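PDB 3LZD: Dph2 from Pyrococcus horikoshii, which catalyses the first step of diphthamide biosynthesis, transferring the 3-amino-3-carboxypropyl group of S-adenosyl-L-methionine to a histidine of translation elongation factor 2, using a [4Fe-4S] cluster. Local coordinates for residues K43-K48 and F370-H375; F76-E79 and E83-L86; A256-A261 and P341-I346; K265-I270 and K288-H293. All coordinates share one frame; numbering follows the deposited sequence.

How the contacts relate
Contacts 1 and 2 lie in one part of the fold and contacts 3 and 4 in another, the centres of contacts 1 and 3 about 44 Å apart. Leu47 of helix 43-52 joins the first pair by packing on Phe76 and Leu77, and both reach one five-stranded sheet. Contact 4, its centre about 12 Å from that of contact 3, includes a strand of the parallel sheet against which the helices of contact 3 pack. Along the chain contact 1 brackets the others: contact 2, then contact 3, which encloses contact 4. The sheets share the order of their first four strands, consistent with gene triplication; across the dimer Glu78 of contact 2 pairs with Lys291 of contact 4.

Contact 1: K43-K48 and F370-H375; sequences KSEILK and FGISIH
Ile372 sends its CD1 methyl against the flank of helix 43-52, where it lies 3.8 Å from Glu45 CB and 4.1 Å from Ile46 CG1. Its CG1 branch stands between the backbone N and the carbonyl carbon (chi1 68°) and then runs straight out. The Ile372 side chain crosses those of Glu45 and Ile46 at a slant, its CD1 methyl touching both. Ile46 is buried, and Val129 of strand 126-130 touches both isoleucines, while Pro42 also leans on Ile372. The segment 370-375 is where the chain, after more than 300 residues, comes back to its first sheet: strand 373-375 adds to the edge of that five-stranded sheet, antiparallel to 126-130, and helix 43-52 packs beside it. Glu45 takes the more exposed side. Its chain is extended beyond CG (chi2 -173°), which brings the carboxylate over to Ile372, with OE1 3.9 Å from its CG1. The same OE1 accepts a hydrogen bond of 2.7 Å from a water molecule, which in turn accepts one of 3.1 Å from Ile372 N, the backbone NH just before the strand.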
# COMPACT_ATOMS: atom_id res chain seq x y z
N LYS A 43 -5.21 -24.04 -16.54
CA LYS A 43 -6.53 -23.42 -16.48
C LYS A 43 -7.60 -24.40 -16.03
O LYS A 43 -8.38 -24.10 -15.11
CB LYS A 43 -6.90 -22.83 -17.85
N SER A 44 -7.62 -25.58 -16.64
CA SER A 44 -8.61 -26.60 -16.30
C SER A 44 -8.43 -27.20 -14.91
O SER A 44 -9.41 -27.47 -14.23
CB SER A 44 -8.62 -27.69 -17.36
OG SER A 44 -9.28 -27.22 -18.53
N GLU A 45 -7.20 -27.42 -14.48
CA GLU A 45 -7.02 -27.95 -13.13
C GLU A 45 -7.53 -26.91 -12.13
O GLU A 45 -8.05 -27.24 -11.07
CB GLU A 45 -5.55 -28.22 -12.83
CG GLU A 45 -4.94 -29.43 -13.49
CD GLU A 45 -3.54 -29.69 -12.99
OE1 GLU A 45 -3.35 -29.71 -11.75
OE2 GLU A 45 -2.62 -29.89 -13.81
N ILE A 46 -7.37 -25.63 -12.47
CA ILE A 46 -7.80 -24.57 -11.58
C ILE A 46 -9.32 -24.48 -11.52
O ILE A 46 -9.89 -24.34 -10.44
CB ILE A 46 -7.17 -23.21 -12.00
CG1 ILE A 46 -5.65 -23.24 -11.74
CG2 ILE A 46 -7.80 -22.06 -11.21
CD1 ILE A 46 -4.87 -22.12 -12.46
N LEU A 47 -9.98 -24.56 -12.68
CA LEU A 47 -11.44 -24.52 -12.73
C LEU A 47 -11.96 -25.69 -11.90
O LEU A 47 -12.83 -25.50 -11.04
CB LEU A 47 -11.93 -24.64 -14.18
CG LEU A 47 -13.44 -24.64 -14.46
CD1 LEU A 47 -14.08 -23.36 -13.98
CD2 LEU A 47 -13.67 -24.80 -15.95
N LYS A 48 -11.40 -26.87 -12.13
CA LYS A 48 -11.81 -28.08 -11.41
C LYS A 48 -11.79 -27.88 -9.90
O LYS A 48 -12.79 -28.16 -9.22
CB LYS A 48 -10.92 -29.27 -11.77
N PHE A 370 4.54 -30.32 -7.01
CA PHE A 370 5.21 -29.62 -8.09
C PHE A 370 4.06 -29.41 -9.07
O PHE A 370 3.94 -30.11 -10.07
CB PHE A 370 6.33 -30.47 -8.67
CG PHE A 370 7.43 -30.74 -7.69
CD1 PHE A 370 8.39 -29.78 -7.42
CD2 PHE A 370 7.49 -31.95 -7.00
CE1 PHE A 370 9.39 -30.00 -6.47
CE2 PHE A 370 8.48 -32.19 -6.05
CZ PHE A 370 9.43 -31.22 -5.78
N GLY A 371 3.22 -28.44 -8.73
CA GLY A 371 2.05 -28.12 -9.51
C GLY A 371 1.19 -27.26 -8.60
O GLY A 371 1.69 -26.72 -7.60
N ILE A 372 -0.09 -27.12 -8.89
CA ILE A 372 -0.89 -26.27 -8.03
C ILE A 372 -1.22 -26.93 -6.71
O ILE A 372 -1.16 -28.15 -6.58
CB ILE A 372 -2.18 -25.80 -8.72
CG1 ILE A 372 -3.13 -26.98 -8.95
CG2 ILE A 372 -1.82 -25.16 -10.05
CD1 ILE A 372 -4.41 -26.57 -9.64
N SER A 373 -1.52 -26.11 -5.71
CA SER A 373 -1.88 -26.63 -4.40
C SER A 373 -3.05 -25.79 -3.92
O SER A 373 -3.22 -24.66 -4.37
CB SER A 373 -0.72 -26.48 -3.41
OG SER A 373 -0.49 -25.10 -3.15
N ILE A 374 -3.85 -26.35 -3.03
CA ILE A 374 -4.98 -25.61 -2.50
C ILE A 374 -4.91 -25.73 -0.99
O ILE A 374 -4.77 -26.82 -0.45
CB ILE A 374 -6.33 -26.15 -3.03
CG1 ILE A 374 -7.46 -25.30 -2.45
CG2 ILE A 374 -6.50 -27.61 -2.68
CD1 ILE A 374 -8.75 -25.35 -3.26
N HIS A 375 -4.98 -24.58 -0.33
CA HIS A 375 -4.90 -24.52 1.12
C HIS A 375 -6.06 -23.71 1.69
O HIS A 375 -6.62 -22.84 1.02
CB HIS A 375 -3.59 -23.85 1.55
CG HIS A 375 -2.37 -24.66 1.24
ND1 HIS A 375 -1.75 -25.47 2.18
CD2 HIS A 375 -1.66 -24.81 0.09
CE1 HIS A 375 -0.72 -26.07 1.62
NE2 HIS A 375 -0.64 -25.69 0.36
O HOH W 1 -0.87 -28.79 -11.44

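Contact 2: F76-E79 and E83-L86; sequences FLEE and EVFL
Here a helix end packs on the strand that follows it, Leu77 and Glu78 covering Val84, and one side-chain to backbone hydrogen bond fastens the two. Val84 points its CG2 methyl at the helix, 3.8 Å from Leu77 CB and equally 3.8 Å from Glu78 CG. Above this apolar patch the chain of Glu78 bends at its second torsion (chi2 -134°), bringing OE2 down to Val84 N at 3.0 Å. The bond is fairly straight, 162° at the hydrogen, and meets the anti side of OE2, 17° out of the carboxylate plane. Strand 57-61, helix 67-78 and strand 83-87 form a beta-alpha-beta unit, and 83-87 is the outermost strand of its sheet within the chain: Glu83 and Phe85 bond to strand 57-61 through their backbones. The sheet nevertheless runs on into the second subunit, whose strand pairs in parallel with Phe85 and Leu86. Glu78 OE1 forms salt bridges with Arg298 and Lys291 of that subunit, so one carboxylate serves both strand and dimer interface. With an alanine in place of Glu78, Val84 N would probably lose its acceptor and the two cations of the neighbouring subunit their shared carboxylate. Glu83, turned away from the helix, directs OE1 to Arg57.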
# COMPACT_ATOMS: atom_id res chain seq x y z
N PHE A 76 -10.82 -16.80 -18.93
CA PHE A 76 -11.17 -18.20 -19.02
C PHE A 76 -12.16 -18.62 -17.92
O PHE A 76 -13.15 -19.31 -18.19
CB PHE A 76 -9.92 -19.07 -18.92
CG PHE A 76 -10.22 -20.54 -18.79
CD1 PHE A 76 -10.74 -21.25 -19.87
CD2 PHE A 76 -10.05 -21.19 -17.57
CE1 PHE A 76 -11.10 -22.58 -19.73
CE2 PHE A 76 -10.41 -22.52 -17.42
CZ PHE A 76 -10.94 -23.22 -18.50
N LEU A 77 -11.89 -18.20 -16.69
CA LEU A 77 -12.77 -18.56 -15.59
C LEU A 77 -14.16 -17.92 -15.71
O LEU A 77 -15.17 -18.54 -15.38
CB LEU A 77 -12.11 -18.21 -14.26
CG LEU A 77 -10.82 -18.98 -13.92
CD1 LEU A 77 -10.26 -18.48 -12.59
CD2 LEU A 77 -11.12 -20.49 -13.81
N GLU A 78 -14.22 -16.68 -16.20
CA GLU A 78 -15.49 -15.99 -16.36
C GLU A 78 -16.37 -16.65 -17.43
O GLU A 78 -17.59 -16.52 -17.39
CB GLU A 78 -15.28 -14.53 -16.72
CG GLU A 78 -14.70 -13.72 -15.59
CD GLU A 78 -15.41 -12.40 -15.39
OE1 GLU A 78 -15.64 -11.68 -16.40
OE2 GLU A 78 -15.73 -12.08 -14.23
N GLU A 79 -15.75 -17.33 -18.39
CA GLU A 79 -16.51 -18.01 -19.45
C GLU A 79 -17.06 -19.30 -18.87
O GLU A 79 -17.78 -20.03 -19.55
CB GLU A 79 -15.61 -18.34 -20.65
CG GLU A 79 -15.13 -17.14 -21.43
CD GLU A 79 -14.12 -17.52 -22.50
OE1 GLU A 79 -13.07 -18.10 -22.14
OE2 GLU A 79 -14.36 -17.23 -23.69
N GLU A 83 -17.19 -15.30 -11.27
CA GLU A 83 -16.87 -13.88 -11.35
C GLU A 83 -15.42 -13.76 -10.89
O GLU A 83 -15.02 -14.36 -9.90
CB GLU A 83 -17.81 -13.08 -10.45
CG GLU A 83 -17.60 -11.58 -10.48
CD GLU A 83 -18.72 -10.82 -9.78
OE1 GLU A 83 -19.11 -11.23 -8.67
OE2 GLU A 83 -19.21 -9.80 -10.34
N VAL A 84 -14.64 -12.98 -11.63
CA VAL A 84 -13.23 -12.81 -11.32
C VAL A 84 -12.78 -11.36 -11.17
O VAL A 84 -13.12 -10.51 -11.99
CB VAL A 84 -12.37 -13.47 -12.43
CG1 VAL A 84 -10.88 -13.32 -12.12
CG2 VAL A 84 -12.76 -14.93 -12.56
N PHE A 85 -12.03 -11.10 -10.10
CA PHE A 85 -11.46 -9.78 -9.81
C PHE A 85 -9.93 -9.97 -9.85
O PHE A 85 -9.41 -11.01 -9.44
CB PHE A 85 -11.81 -9.29 -8.39
CG PHE A 85 -13.28 -9.04 -8.14
CD1 PHE A 85 -13.73 -8.84 -6.83
CD2 PHE A 85 -14.21 -9.03 -9.17
CE1 PHE A 85 -15.08 -8.64 -6.55
CE2 PHE A 85 -15.57 -8.83 -8.90
CZ PHE A 85 -16.00 -8.63 -7.58
N LEU A 86 -9.21 -8.97 -10.36
CA LEU A 86 -7.76 -9.03 -10.38
C LEU A 86 -7.28 -8.15 -9.25
O LEU A 86 -7.82 -7.06 -9.03
CB LEU A 86 -7.20 -8.46 -11.68
CG LEU A 86 -7.47 -9.28 -12.92
CD1 LEU A 86 -6.68 -8.69 -14.06
CD2 LEU A 86 -7.09 -10.76 -12.64

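Contact 3: A256-A261 and P341-I346; sequences AQIAKA and PKEVEI
The carboxylate of Glu343, whose CB rests on Ile258, is gripped at both oxygens where helices 248-261 and 341-347 meet, both packing against strand 317-320 of the four-stranded parallel sheet through Ala261 and Val344. OE2 takes a salt bridge from Arg254 NE and a hydrogen bond from Tyr354 OH, and OE1 accepts one from the backbone N of Thr340, the residue just ahead of the helix. This last bond reaches back over the first turn, and Arg254 belongs to the same helix as Ile258, one turn earlier, so the charge pair ties together the two helices that pack here. Their backbones come close, with 6.9 Å between Ile258 CA and Glu343 CA. Ile258 is the side chain that spans the two helices. Its CG1 stands anti to the carbonyl carbon (chi1 -75°) and the chain then continues extended, which pushes CD1 across to helix 341-347, where it sits 3.9 Å from Glu343 CB. The apolar stem of the glutamate therefore packs on the isoleucine, while its buried polar end turns off to the partners that satisfy it; the nearby arginine is likely to favour the charged carboxylate. Further along, Leu347 touches both Ile258 and Ala261. Ile346, one turn on from Glu343 in the same helix, meets the same methyl from another side, its CG2 lying 4.0 Å from Ile258 CD1.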
# COMPACT_ATOMS: atom_id res chain seq x y z
N ALA A 256 29.71 -0.05 7.04
CA ALA A 256 29.64 1.37 6.71
C ALA A 256 28.28 1.89 7.15
O ALA A 256 28.19 2.82 7.96
CB ALA A 256 29.81 1.57 5.19
N GLN A 257 27.22 1.28 6.63
CA GLN A 257 25.87 1.69 6.98
C GLN A 257 25.68 1.75 8.49
O GLN A 257 25.12 2.71 9.01
CB GLN A 257 24.85 0.72 6.36
CG GLN A 257 24.22 1.23 5.07
CD GLN A 257 23.02 2.13 5.32
OE1 GLN A 257 22.07 1.74 6.01
NE2 GLN A 257 23.03 3.31 4.73
N ILE A 258 26.17 0.74 9.20
CA ILE A 258 26.04 0.72 10.65
C ILE A 258 26.77 1.93 11.24
O ILE A 258 26.29 2.56 12.18
CB ILE A 258 26.65 -0.57 11.26
CG1 ILE A 258 25.72 -1.76 11.00
CG2 ILE A 258 26.87 -0.39 12.76
CD1 ILE A 258 26.35 -3.11 11.31
N ALA A 259 27.93 2.24 10.67
CA ALA A 259 28.73 3.37 11.13
C ALA A 259 27.90 4.64 11.05
O ALA A 259 27.76 5.37 12.04
CB ALA A 259 29.98 3.50 10.27
N LYS A 260 27.34 4.91 9.88
CA LYS A 260 26.53 6.10 9.66
C LYS A 260 25.39 6.25 10.66
O LYS A 260 24.82 7.33 10.80
CB LYS A 260 25.95 6.10 8.25
CG LYS A 260 26.97 5.99 7.13
CD LYS A 260 26.28 5.91 5.77
CE LYS A 260 27.27 5.75 4.64
NZ LYS A 260 26.59 5.59 3.33
N ALA A 261 25.04 5.17 11.35
CA ALA A 261 23.95 5.22 12.31
C ALA A 261 24.46 5.35 13.74
O ALA A 261 23.68 5.55 14.67
CB ALA A 261 23.08 4.00 12.18
N PRO A 341 17.53 -5.96 12.15
CA PRO A 341 17.58 -6.16 13.60
C PRO A 341 18.96 -6.60 14.09
O PRO A 341 19.48 -6.09 15.09
CB PRO A 341 16.54 -7.26 13.83
CG PRO A 341 15.59 -7.09 12.68
CD PRO A 341 16.51 -6.82 11.53
N LYS A 342 19.55 -7.56 13.38
CA LYS A 342 20.85 -8.09 13.73
C LYS A 342 21.94 -7.03 13.69
O LYS A 342 22.88 -7.06 14.49
CB LYS A 342 21.22 -9.25 12.80
CG LYS A 342 20.74 -10.62 13.27
CD LYS A 342 19.23 -10.69 13.40
CE LYS A 342 18.76 -12.09 13.75
NZ LYS A 342 19.34 -12.59 15.04
N GLU A 343 21.82 -6.10 12.76
CA GLU A 343 22.80 -5.04 12.63
C GLU A 343 22.66 -4.06 13.79
O GLU A 343 23.65 -3.47 14.23
CB GLU A 343 22.62 -4.34 11.30
CG GLU A 343 22.71 -5.31 10.13
CD GLU A 343 22.61 -4.63 8.78
OE1 GLU A 343 21.77 -3.73 8.63
OE2 GLU A 343 23.37 -5.02 7.86
N VAL A 344 21.44 -3.89 14.29
CA VAL A 344 21.22 -2.98 15.41
C VAL A 344 22.02 -3.48 16.61
O VAL A 344 22.70 -2.71 17.29
CB VAL A 344 19.73 -2.93 15.81
CG1 VAL A 344 19.58 -2.57 17.28
CG2 VAL A 344 19.02 -1.90 14.97
N GLU A 345 21.93 -4.78 16.84
CA GLU A 345 22.63 -5.43 17.95
C GLU A 345 24.14 -5.22 17.83
O GLU A 345 24.83 -5.09 18.83
CB GLU A 345 22.26 -6.91 17.98
CG GLU A 345 20.74 -7.12 17.95
CD GLU A 345 20.30 -8.58 17.90
OE1 GLU A 345 20.86 -9.35 17.08
OE2 GLU A 345 19.39 -8.95 18.67
N ILE A 346 24.65 -5.16 16.60
CA ILE A 346 26.08 -4.92 16.42
C ILE A 346 26.35 -3.47 16.77
O ILE A 346 27.31 -3.17 17.49
CB ILE A 346 26.53 -5.16 14.96
CG1 ILE A 346 26.54 -6.65 14.66
CG2 ILE A 346 27.90 -4.57 14.73
CD1 ILE A 346 27.00 -6.97 13.24

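Contact 4: K265-I270 and K288-H293; sequences KKFGVI and KLLKKH
Strand 266-272, helix 280-292 and strand 296-302 make a beta-alpha-beta unit of the parallel sheet, and Leu290, near the end of the helix, is the side chain that seats it on Phe267 and Val269. These two strand residues, alternate positions on the same face of the sheet, both point toward the helix. Leu290 divides its branches between two parts of Phe267. CD2 lies over the face of the ring, 4.2 Å from the centroid and only 5° off the ring normal, a CH-pi contact centred on the aromatic system. CD1 drops onto the root of the side chain, 3.5 Å from Phe267 CB and 3.7 Å from Phe267 CG. The same methyl reaches Val269 CG2 at 4.0 Å, where the two side chains run past each other in opposite directions; Leu290 and Phe267 instead cross at about a right angle. In Leu290, chi1 of -77° directs CG toward the strands, and chi2 of 168° then splits the methyls, CD2 over the ring and CD1 at its root. Ala297 of the next strand touches this side chain too. Ala317 and Val319, on the neighbouring strand, pack against Phe267, and Val344 of helix 341-347 comes up to Leu290. The helix ends at Lys292, and His293 is the first residue to leave it; Lys291 NZ forms a salt bridge with Glu78 OE1 of the second subunit. No hydrogen bond crosses between strand and helix here: the seat depends on methyl and ring shape, and the position of the helix over these strands on the burial of apolar surface.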
# COMPACT_ATOMS: atom_id res chain seq x y z
N LYS A 265 20.31 9.35 17.26
CA LYS A 265 19.64 9.26 18.55
C LYS A 265 18.19 8.79 18.43
O LYS A 265 17.69 8.07 19.31
CB LYS A 265 19.69 10.61 19.26
N LYS A 266 17.53 9.21 17.36
CA LYS A 266 16.13 8.86 17.11
C LYS A 266 16.03 7.74 16.06
O LYS A 266 16.54 7.86 14.94
CB LYS A 266 15.37 10.11 16.63
CG LYS A 266 15.34 11.23 17.65
CD LYS A 266 15.29 12.59 16.97
CE LYS A 266 14.98 13.70 17.96
NZ LYS A 266 13.60 13.56 18.52
N PHE A 267 15.36 6.66 16.43
CA PHE A 267 15.22 5.52 15.53
C PHE A 267 13.78 5.17 15.22
O PHE A 267 12.91 5.21 16.09
CB PHE A 267 15.88 4.27 16.11
CG PHE A 267 17.38 4.25 15.97
CD1 PHE A 267 18.19 5.01 16.81
CD2 PHE A 267 17.98 3.43 15.01
CE1 PHE A 267 19.58 4.96 16.71
CE2 PHE A 267 19.37 3.37 14.90
CZ PHE A 267 20.17 4.13 15.75
N GLY A 268 13.56 4.81 13.97
CA GLY A 268 12.24 4.36 13.56
C GLY A 268 12.43 2.86 13.42
O GLY A 268 13.39 2.42 12.79
N VAL A 269 11.55 2.08 14.02
CA VAL A 269 11.62 0.62 13.94
C VAL A 269 10.37 0.19 13.20
O VAL A 269 9.25 0.27 13.73
CB VAL A 269 11.69 -0.01 15.33
CG1 VAL A 269 11.71 -1.52 15.23
CG2 VAL A 269 12.94 0.49 16.05
N ILE A 270 10.57 -0.29 11.98
CA ILE A 270 9.48 -0.64 11.08
C ILE A 270 9.02 -2.08 10.97
O ILE A 270 9.82 -3.01 10.96
CB ILE A 270 9.84 -0.16 9.64
CG1 ILE A 270 10.18 1.33 9.67
CG2 ILE A 270 8.68 -0.42 8.68
CD1 ILE A 270 11.04 1.79 8.50
N LYS A 288 12.65 -1.66 22.59
CA LYS A 288 13.03 -1.71 24.00
C LYS A 288 14.55 -1.68 24.14
O LYS A 288 15.08 -0.97 24.98
CB LYS A 288 12.46 -2.97 24.66
N LEU A 289 15.24 -2.44 23.29
CA LEU A 289 16.69 -2.48 23.35
C LEU A 289 17.34 -1.13 23.07
O LEU A 289 18.27 -0.73 23.77
CB LEU A 289 17.24 -3.52 22.38
CG LEU A 289 18.74 -3.78 22.53
CD1 LEU A 289 19.00 -4.51 23.86
CD2 LEU A 289 19.25 -4.60 21.35
N LEU A 290 16.86 -0.43 22.05
CA LEU A 290 17.43 0.87 21.73
C LEU A 290 17.23 1.85 22.90
O LEU A 290 18.15 2.59 23.26
CB LEU A 290 16.80 1.44 20.46
CG LEU A 290 17.27 0.85 19.13
CD1 LEU A 290 16.35 1.32 18.02
CD2 LEU A 290 18.70 1.28 18.85
N LYS A 291 16.04 1.85 23.48
CA LYS A 291 15.74 2.74 24.59
C LYS A 291 16.65 2.45 25.78
O LYS A 291 17.22 3.37 26.35
CB LYS A 291 14.27 2.61 25.00
CG LYS A 291 13.32 3.29 24.03
CD LYS A 291 11.88 3.27 24.52
CE LYS A 291 10.97 3.93 23.50
NZ LYS A 291 9.53 3.88 23.89
N LYS A 292 16.78 1.18 26.13
CA LYS A 292 17.63 0.81 27.25
C LYS A 292 19.04 1.34 27.02
O LYS A 292 19.77 1.61 27.98
CB LYS A 292 17.68 -0.72 27.41
N HIS A 293 19.42 1.53 25.76
CA HIS A 293 20.76 2.02 25.46
C HIS A 293 20.91 3.49 25.07
O HIS A 293 21.77 3.84 24.25
CB HIS A 293 21.39 1.13 24.39
CG HIS A 293 21.72 -0.24 24.89
ND1 HIS A 293 20.77 -1.11 25.39
CD2 HIS A 293 22.90 -0.90 24.99
CE1 HIS A 293 21.34 -2.23 25.77
NE2 HIS A 293 22.64 -2.13 25.55